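Local coordinates for protein CymD (Pseudomonas putida, PDB 6Z34) that forms an outer-membrane channel of the FadL family that probably takes up monoaromatic hydrocarbons by lateral diffusion during biodegradation, at residues F4-V9 with T336-L341; A21-G26 with A295-Y300. All coordinates share one frame; numbering follows the deposited sequence.

In the fold
Both contacts join the N-terminal part of the chain to the wall of the FadL-type beta barrel. Contact 1 sets the loop 4-9, just before helix 10-15, against strand 336-347. Contact 2 sets the loop 21-26, after that helix, against strand 294-303. The two strands are antiparallel neighbours, and the backbones of Asp299 and Ser340 are hydrogen-bonded between them. The contact centres lie about 12 Å apart. Along the chain, contact 2 is nested inside the loop that contact 1 closes. In FadL proteins the N-terminal segment plugs the barrel lumen. The two contacts are consistent with this: they place parts of the segment before and after helix 10-15 on neighbouring strands of the wall.

Contact 1: F4-V9 with T336-L341; sequences FNLVGV and TNVYSL
Leu6 reaches from the N-terminal loop toward strand 336-347 and touches it with one methyl group. CG of Leu6 stands anti to the backbone N (chi1 -174°), which carries the branched end out to the strand. There CD1 meets two residues that point toward the loop. CD1 of Leu6 lies 4.2 Å from CG1 of Val338, and the two side chains meet at a slant. The same CD1 is 3.5 Å from OG of Ser340. This second approach is van der Waals contact of a methyl with a hydroxyl oxygen. Ser340 OG has its polar partner elsewhere: it is hydrogen-bonded to the carbonyl O of Gly17 in the N-terminal segment.

The touch is small, with 98 Å² buried over both sides, and no hydrogen bond crosses it. The CA atoms of Leu6 and Val338 are 8.1 Å apart. Lys301 on the adjacent strand touches both Leu6 and Val338, and His358 and Ala360 pack on Val338 from strand 351-362. The chemistry is divided: CD1 of Leu6 gives light dispersion contact, while the hydroxyl of Ser340 is satisfied by Gly17 and asks nothing polar of Leu6.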
ATOM      1  N   PHE A   4      -0.218  -0.761   0.804  1.00129.55           N
ATOM      2  CA  PHE A   4      -1.437  -0.446   1.542  1.00138.40           C
ATOM      3  C   PHE A   4      -1.099  -0.115   2.991  1.00147.68           C
ATOM      4  O   PHE A   4      -0.154   0.627   3.284  1.00156.19           O
ATOM      5  CB  PHE A   4      -2.403  -1.638   1.526  1.00133.03           C
ATOM      6  CG  PHE A   4      -3.546  -1.514   0.553  1.00127.15           C
ATOM      7  CD1 PHE A   4      -3.453  -2.075  -0.707  1.00120.83           C
ATOM      8  CD2 PHE A   4      -4.733  -0.890   0.917  1.00128.12           C
ATOM      9  CE1 PHE A   4      -4.504  -1.992  -1.599  1.00116.25           C
ATOM     10  CE2 PHE A   4      -5.793  -0.801   0.025  1.00122.14           C
ATOM     11  CZ  PHE A   4      -5.676  -1.352  -1.235  1.00116.00           C
ATOM     12  N   ASN A   5      -1.893  -0.666   3.901  1.00149.47           N
ATOM     13  CA  ASN A   5      -1.529  -0.836   5.301  1.00142.34           C
ATOM     14  C   ASN A   5      -1.906  -2.272   5.623  1.00137.27           C
ATOM     15  O   ASN A   5      -3.097  -2.594   5.680  1.00131.52           O
ATOM     16  CB  ASN A   5      -2.264   0.154   6.206  1.00141.74           C
ATOM     17  CG  ASN A   5      -3.743   0.281   5.864  1.00140.52           C
ATOM     18  OD1 ASN A   5      -4.163   1.257   5.242  1.00142.28           O
ATOM     19  ND2 ASN A   5      -4.536  -0.701   6.270  1.00140.64           N
ATOM     20  N   LEU A   6      -0.904  -3.144   5.792  1.00131.96           N
ATOM     21  CA  LEU A   6      -1.163  -4.581   5.894  1.00120.59           C
ATOM     22  C   LEU A   6      -2.223  -4.859   6.949  1.00124.87           C
ATOM     23  O   LEU A   6      -1.929  -5.303   8.059  1.00129.39           O
ATOM     24  CB  LEU A   6       0.119  -5.361   6.188  1.00103.82           C
ATOM     25  CG  LEU A   6       0.253  -6.911   6.230  1.00 94.41           C
ATOM     26  CD1 LEU A   6      -0.347  -7.608   7.471  1.00 85.43           C
ATOM     27  CD2 LEU A   6      -0.198  -7.586   4.913  1.00 81.12           C
ATOM     28  N   VAL A   7      -3.462  -4.492   6.615  1.00120.72           N
ATOM     29  CA  VAL A   7      -4.626  -5.267   7.023  1.00109.44           C
ATOM     30  C   VAL A   7      -4.744  -6.496   6.144  1.00 92.78           C
ATOM     31  O   VAL A   7      -5.608  -7.346   6.384  1.00107.76           O
ATOM     32  CB  VAL A   7      -5.860  -4.332   7.016  1.00104.31           C
ATOM     33  CG1 VAL A   7      -7.164  -5.076   7.316  1.00100.43           C
ATOM     34  CG2 VAL A   7      -5.667  -3.220   8.045  1.00 95.95           C
ATOM     35  N   GLY A   8      -3.853  -6.644   5.165  1.00 71.03           N
ATOM     36  CA  GLY A   8      -3.795  -7.808   4.295  1.00 73.76           C
ATOM     37  C   GLY A   8      -4.068  -7.444   2.844  1.00 69.30           C
ATOM     38  O   GLY A   8      -4.235  -6.277   2.485  1.00 66.23           O
ATOM     39  N   VAL A   9      -4.102  -8.474   1.999  1.00 58.03           N
ATOM     40  CA  VAL A   9      -4.415  -8.323   0.579  1.00 59.21           C
ATOM     41  C   VAL A   9      -5.620  -9.198   0.248  1.00 56.08           C
ATOM     42  O   VAL A   9      -5.513 -10.435   0.217  1.00 51.82           O
ATOM     43  CB  VAL A   9      -3.227  -8.688  -0.315  1.00 65.86           C
ATOM     44  CG1 VAL A   9      -3.533  -8.276  -1.747  1.00 71.16           C
ATOM     45  CG2 VAL A   9      -1.966  -8.012   0.175  1.00 70.21           C
ATOM     46  N   THR A 336       9.069  -1.056  11.338  1.00 80.86           N
ATOM     47  CA  THR A 336       7.750  -1.373  11.864  1.00 76.83           C
ATOM     48  C   THR A 336       7.624  -2.880  11.995  1.00 75.35           C
ATOM     49  O   THR A 336       8.081  -3.625  11.124  1.00 78.76           O
ATOM     50  CB  THR A 336       6.639  -0.825  10.958  1.00 76.06           C
ATOM     51  OG1 THR A 336       6.816   0.588  10.796  1.00 90.73           O
ATOM     52  CG2 THR A 336       5.281  -1.055  11.578  1.00 74.95           C
ATOM     53  N   ASN A 337       7.049  -3.323  13.111  1.00 86.89           N
ATOM     54  CA  ASN A 337       6.627  -4.707  13.286  1.00 76.50           C
ATOM     55  C   ASN A 337       5.119  -4.784  13.154  1.00 70.88           C
ATOM     56  O   ASN A 337       4.395  -3.886  13.601  1.00 68.72           O
ATOM     57  CB  ASN A 337       7.023  -5.274  14.646  1.00 67.20           C
ATOM     58  CG  ASN A 337       8.505  -5.345  14.829  1.00 80.25           C
ATOM     59  OD1 ASN A 337       9.140  -6.315  14.438  1.00 85.14           O
ATOM     60  ND2 ASN A 337       9.067  -4.336  15.462  1.00 91.92           N
ATOM     61  N   VAL A 338       4.651  -5.856  12.534  1.00 63.42           N
ATOM     62  CA  VAL A 338       3.230  -6.140  12.458  1.00 59.46           C
ATOM     63  C   VAL A 338       3.015  -7.584  12.860  1.00 61.68           C
ATOM     64  O   VAL A 338       3.771  -8.475  12.453  1.00 61.83           O
ATOM     65  CB  VAL A 338       2.657  -5.867  11.053  1.00 58.68           C
ATOM     66  CG1 VAL A 338       1.167  -6.143  11.047  1.00 54.86           C
ATOM     67  CG2 VAL A 338       2.935  -4.426  10.638  1.00 56.04           C
ATOM     68  N   TYR A 339       1.991  -7.805  13.670  1.00 57.46           N
ATOM     69  CA  TYR A 339       1.565  -9.134  14.066  1.00 51.05           C
ATOM     70  C   TYR A 339       0.138  -9.321  13.596  1.00 53.22           C
ATOM     71  O   TYR A 339      -0.714  -8.469  13.875  1.00 53.56           O
ATOM     72  CB  TYR A 339       1.647  -9.318  15.577  1.00 51.58           C
ATOM     73  CG  TYR A 339       2.999  -9.023  16.166  1.00 62.22           C
ATOM     74  CD1 TYR A 339       3.973 -10.012  16.254  1.00 73.79           C
ATOM     75  CD2 TYR A 339       3.295  -7.758  16.668  1.00 74.53           C
ATOM     76  CE1 TYR A 339       5.213  -9.747  16.816  1.00 80.28           C
ATOM     77  CE2 TYR A 339       4.529  -7.481  17.232  1.00 77.17           C
ATOM     78  CZ  TYR A 339       5.484  -8.478  17.299  1.00 83.66           C
ATOM     79  OH  TYR A 339       6.709  -8.202  17.849  1.00 88.68           O
ATOM     80  N   SER A 340      -0.118 -10.435  12.904  1.00 50.92           N
ATOM     81  CA  SER A 340      -1.429 -10.769  12.352  1.00 55.12           C
ATOM     82  C   SER A 340      -1.889 -12.133  12.866  1.00 58.05           C
ATOM     83  O   SER A 340      -1.150 -13.119  12.777  1.00 52.77           O
ATOM     84  CB  SER A 340      -1.399 -10.796  10.812  1.00 51.27           C
ATOM     85  OG  SER A 340      -1.132  -9.522  10.253  1.00 60.73           O
ATOM     86  N   LEU A 341      -3.136 -12.196  13.332  1.00 58.94           N
ATOM     87  CA  LEU A 341      -3.716 -13.406  13.897  1.00 43.01           C
ATOM     88  C   LEU A 341      -5.162 -13.512  13.443  1.00 58.77           C
ATOM     89  O   LEU A 341      -5.953 -12.603  13.716  1.00 53.62           O
ATOM     90  CB  LEU A 341      -3.644 -13.376  15.434  1.00 44.29           C
ATOM     91  CG  LEU A 341      -4.337 -14.474  16.254  1.00 58.47           C
ATOM     92  CD1 LEU A 341      -3.845 -15.889  15.881  1.00 47.77           C
ATOM     93  CD2 LEU A 341      -4.158 -14.216  17.769  1.00 54.17           C
TER

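Contact 2: A21-G26 with A295-Y300; sequences AAFNIG and AVAFDY
Segment 21-26 is an irregular loop that runs antiparallel to the extended strand 295-300. The closest CA pairs are Ala21 with Asp299, 6.6 Å, and Phe23 with Ala297, 6.7 Å. No backbone-to-backbone hydrogen bond crosses between the two segments. The strand turns Ala295, Ala297 and Asp299 toward the loop. Further on, the loop bends in an Asx turn, where OD1 of Asn24 accepts a bond from N of Gly26.

The polar end of the contact is the Asp299 acid group. With CG anti to its own carbonyl carbon (chi1 -70°), this group is carried off the strand to the start of the loop. There N of Ala21 donates to OD2 of Asp299 at 2.8 Å, and the bond is nearly straight at 169°. The donor comes to the syn side of OD2, 17° out of the carboxylate plane. OD2 also accepts from N of Gly20, so two successive backbone N-H groups grip one oxygen. A water donates to OD1 of Asp299 and accepts from N of Ala22, which extends the link by one residue. CB of Ala21 sits 3.3 Å from OD2 of Asp299, packed against the acid.

The apolar end is Phe23. CE2 of its ring is 3.8 Å from CB of Ala295, which lies at the ring edge near its plane. CB of Phe23 meets CB of Ala297 at 4.2 Å. Gln344 and Ser287, on the strands flanking 294-303, also touch Phe23, and Met16 of the N-terminal segment packs on it.

All five touching residues are buried. The acid group is engaged on both oxygens, OD2 by N-H groups and OD1 by the water. The loop is thus held at a polar end by hydrogen bonds and at an apolar end by Phe23 on small alanines.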
ATOM      1  N   ALA A  21       1.280 -15.444   4.865  1.00 48.49           N
ATOM      2  CA  ALA A  21       2.604 -16.003   4.599  1.00 50.55           C
ATOM      3  C   ALA A  21       2.552 -17.511   4.339  1.00 50.45           C
ATOM      4  O   ALA A  21       3.383 -18.047   3.596  1.00 52.38           O
ATOM      5  CB  ALA A  21       3.525 -15.710   5.781  1.00 54.65           C
ATOM      6  N   ALA A  22       1.607 -18.212   4.963  1.00 46.22           N
ATOM      7  CA  ALA A  22       1.485 -19.649   4.821  1.00 53.45           C
ATOM      8  C   ALA A  22       0.065 -20.082   4.486  1.00 58.98           C
ATOM      9  O   ALA A  22      -0.150 -21.256   4.164  1.00 58.12           O
ATOM     10  CB  ALA A  22       1.939 -20.356   6.112  1.00 48.96           C
ATOM     11  N   PHE A  23      -0.897 -19.172   4.530  1.00 54.63           N
ATOM     12  CA  PHE A  23      -2.294 -19.506   4.353  1.00 53.98           C
ATOM     13  C   PHE A  23      -2.748 -19.176   2.935  1.00 57.59           C
ATOM     14  O   PHE A  23      -2.432 -18.104   2.409  1.00 58.55           O
ATOM     15  CB  PHE A  23      -3.142 -18.748   5.357  1.00 51.31           C
ATOM     16  CG  PHE A  23      -4.546 -19.224   5.410  1.00 56.95           C
ATOM     17  CD1 PHE A  23      -5.546 -18.588   4.669  1.00 49.40           C
ATOM     18  CD2 PHE A  23      -4.877 -20.319   6.186  1.00 52.17           C
ATOM     19  CE1 PHE A  23      -6.838 -19.058   4.721  1.00 45.90           C
ATOM     20  CE2 PHE A  23      -6.172 -20.769   6.249  1.00 50.40           C
ATOM     21  CZ  PHE A  23      -7.151 -20.141   5.530  1.00 50.25           C
ATOM     22  N   ASN A  24      -3.502 -20.096   2.331  1.00 50.41           N
ATOM     23  CA  ASN A  24      -3.999 -19.923   0.974  1.00 44.91           C
ATOM     24  C   ASN A  24      -5.005 -18.785   0.915  1.00 49.87           C
ATOM     25  O   ASN A  24      -6.192 -18.999   1.174  1.00 47.57           O
ATOM     26  CB  ASN A  24      -4.652 -21.198   0.466  1.00 42.75           C
ATOM     27  CG  ASN A  24      -5.191 -21.032  -0.949  1.00 62.94           C
ATOM     28  OD1 ASN A  24      -4.945 -20.019  -1.605  1.00 52.29           O
ATOM     29  ND2 ASN A  24      -5.923 -22.031  -1.426  1.00 53.18           N
ATOM     30  N   ILE A  25      -4.547 -17.580   0.568  1.00 55.76           N
ATOM     31  CA  ILE A  25      -5.416 -16.410   0.554  1.00 53.43           C
ATOM     32  C   ILE A  25      -5.972 -16.224  -0.853  1.00 66.36           C
ATOM     33  O   ILE A  25      -6.626 -15.215  -1.149  1.00 71.62           O
ATOM     34  CB  ILE A  25      -4.684 -15.141   1.037  1.00 49.44           C
ATOM     35  CG1 ILE A  25      -3.474 -14.806   0.160  1.00 44.15           C
ATOM     36  CG2 ILE A  25      -4.287 -15.243   2.509  1.00 45.21           C
ATOM     37  CD1 ILE A  25      -3.070 -13.289   0.263  1.00 44.08           C
ATOM     38  N   GLY A  26      -5.714 -17.201  -1.727  1.00 64.36           N
ATOM     39  CA  GLY A  26      -6.181 -17.134  -3.098  1.00 50.40           C
ATOM     40  C   GLY A  26      -5.206 -16.402  -4.009  1.00 54.00           C
ATOM     41  O   GLY A  26      -4.001 -16.324  -3.749  1.00 52.37           O
ATOM     42  N   ALA A 295      -9.174 -23.546  10.598  1.00 61.33           N
ATOM     43  CA  ALA A 295      -7.760 -23.196  10.546  1.00 55.62           C
ATOM     44  C   ALA A 295      -7.492 -21.942  11.376  1.00 59.56           C
ATOM     45  O   ALA A 295      -8.383 -21.113  11.581  1.00 69.20           O
ATOM     46  CB  ALA A 295      -7.310 -22.967   9.104  1.00 47.40           C
ATOM     47  N   VAL A 296      -6.259 -21.805  11.860  1.00 58.82           N
ATOM     48  CA  VAL A 296      -5.780 -20.550  12.433  1.00 49.95           C
ATOM     49  C   VAL A 296      -4.426 -20.223  11.821  1.00 52.59           C
ATOM     50  O   VAL A 296      -3.612 -21.114  11.558  1.00 58.84           O
ATOM     51  CB  VAL A 296      -5.691 -20.566  13.980  1.00 57.40           C
ATOM     52  CG1 VAL A 296      -6.976 -21.099  14.613  1.00 57.35           C
ATOM     53  CG2 VAL A 296      -4.481 -21.340  14.457  1.00 65.12           C
ATOM     54  N   ALA A 297      -4.202 -18.938  11.561  1.00 50.33           N
ATOM     55  CA  ALA A 297      -2.957 -18.468  10.981  1.00 48.79           C
ATOM     56  C   ALA A 297      -2.414 -17.331  11.836  1.00 52.60           C
ATOM     57  O   ALA A 297      -3.175 -16.617  12.500  1.00 56.32           O
ATOM     58  CB  ALA A 297      -3.167 -18.008   9.541  1.00 50.62           C
ATOM     59  N   PHE A 298      -1.089 -17.177  11.832  1.00 50.39           N
ATOM     60  CA  PHE A 298      -0.434 -16.101  12.577  1.00 42.67           C
ATOM     61  C   PHE A 298       0.792 -15.692  11.790  1.00 53.47           C
ATOM     62  O   PHE A 298       1.545 -16.566  11.341  1.00 51.19           O
ATOM     63  CB  PHE A 298      -0.020 -16.524  13.990  1.00 54.03           C
ATOM     64  CG  PHE A 298       0.895 -15.534  14.685  1.00 72.00           C
ATOM     65  CD1 PHE A 298       0.374 -14.481  15.422  1.00 71.87           C
ATOM     66  CD2 PHE A 298       2.278 -15.663  14.606  1.00 83.22           C
ATOM     67  CE1 PHE A 298       1.212 -13.569  16.060  1.00 72.53           C
ATOM     68  CE2 PHE A 298       3.119 -14.752  15.235  1.00 79.02           C
ATOM     69  CZ  PHE A 298       2.584 -13.703  15.962  1.00 76.39           C
ATOM     70  N   ASP A 299       0.986 -14.378  11.612  1.00 49.18           N
ATOM     71  CA  ASP A 299       2.107 -13.863  10.833  1.00 44.55           C
ATOM     72  C   ASP A 299       2.810 -12.750  11.588  1.00 50.74           C
ATOM     73  O   ASP A 299       2.189 -11.973  12.327  1.00 51.85           O
ATOM     74  CB  ASP A 299       1.677 -13.323   9.460  1.00 49.85           C
ATOM     75  CG  ASP A 299       1.229 -14.425   8.500  1.00 58.62           C
ATOM     76  OD1 ASP A 299       1.054 -15.587   8.928  1.00 57.43           O
ATOM     77  OD2 ASP A 299       1.098 -14.137   7.294  1.00 58.21           O
ATOM     78  N   TYR A 300       4.120 -12.677  11.382  1.00 46.66           N
ATOM     79  CA  TYR A 300       4.936 -11.604  11.910  1.00 58.15           C
ATOM     80  C   TYR A 300       5.606 -10.911  10.743  1.00 62.61           C
ATOM     81  O   TYR A 300       6.151 -11.575   9.856  1.00 61.97           O
ATOM     82  CB  TYR A 300       6.006 -12.103  12.870  1.00 58.82           C
ATOM     83  CG  TYR A 300       7.056 -11.042  13.089  1.00 70.15           C
ATOM     84  CD1 TYR A 300       6.793  -9.946  13.897  1.00 79.43           C
ATOM     85  CD2 TYR A 300       8.298 -11.117  12.467  1.00 69.05           C
ATOM     86  CE1 TYR A 300       7.742  -8.969  14.105  1.00 80.41           C
ATOM     87  CE2 TYR A 300       9.251 -10.147  12.662  1.00 68.97           C
ATOM     88  CZ  TYR A 300       8.966  -9.073  13.481  1.00 80.36           C
ATOM     89  OH  TYR A 300       9.907  -8.094  13.692  1.00 85.79           O
TER
HETATM   90  O   HOH W   1      -0.071 -17.610   7.376  1.00 51.46           O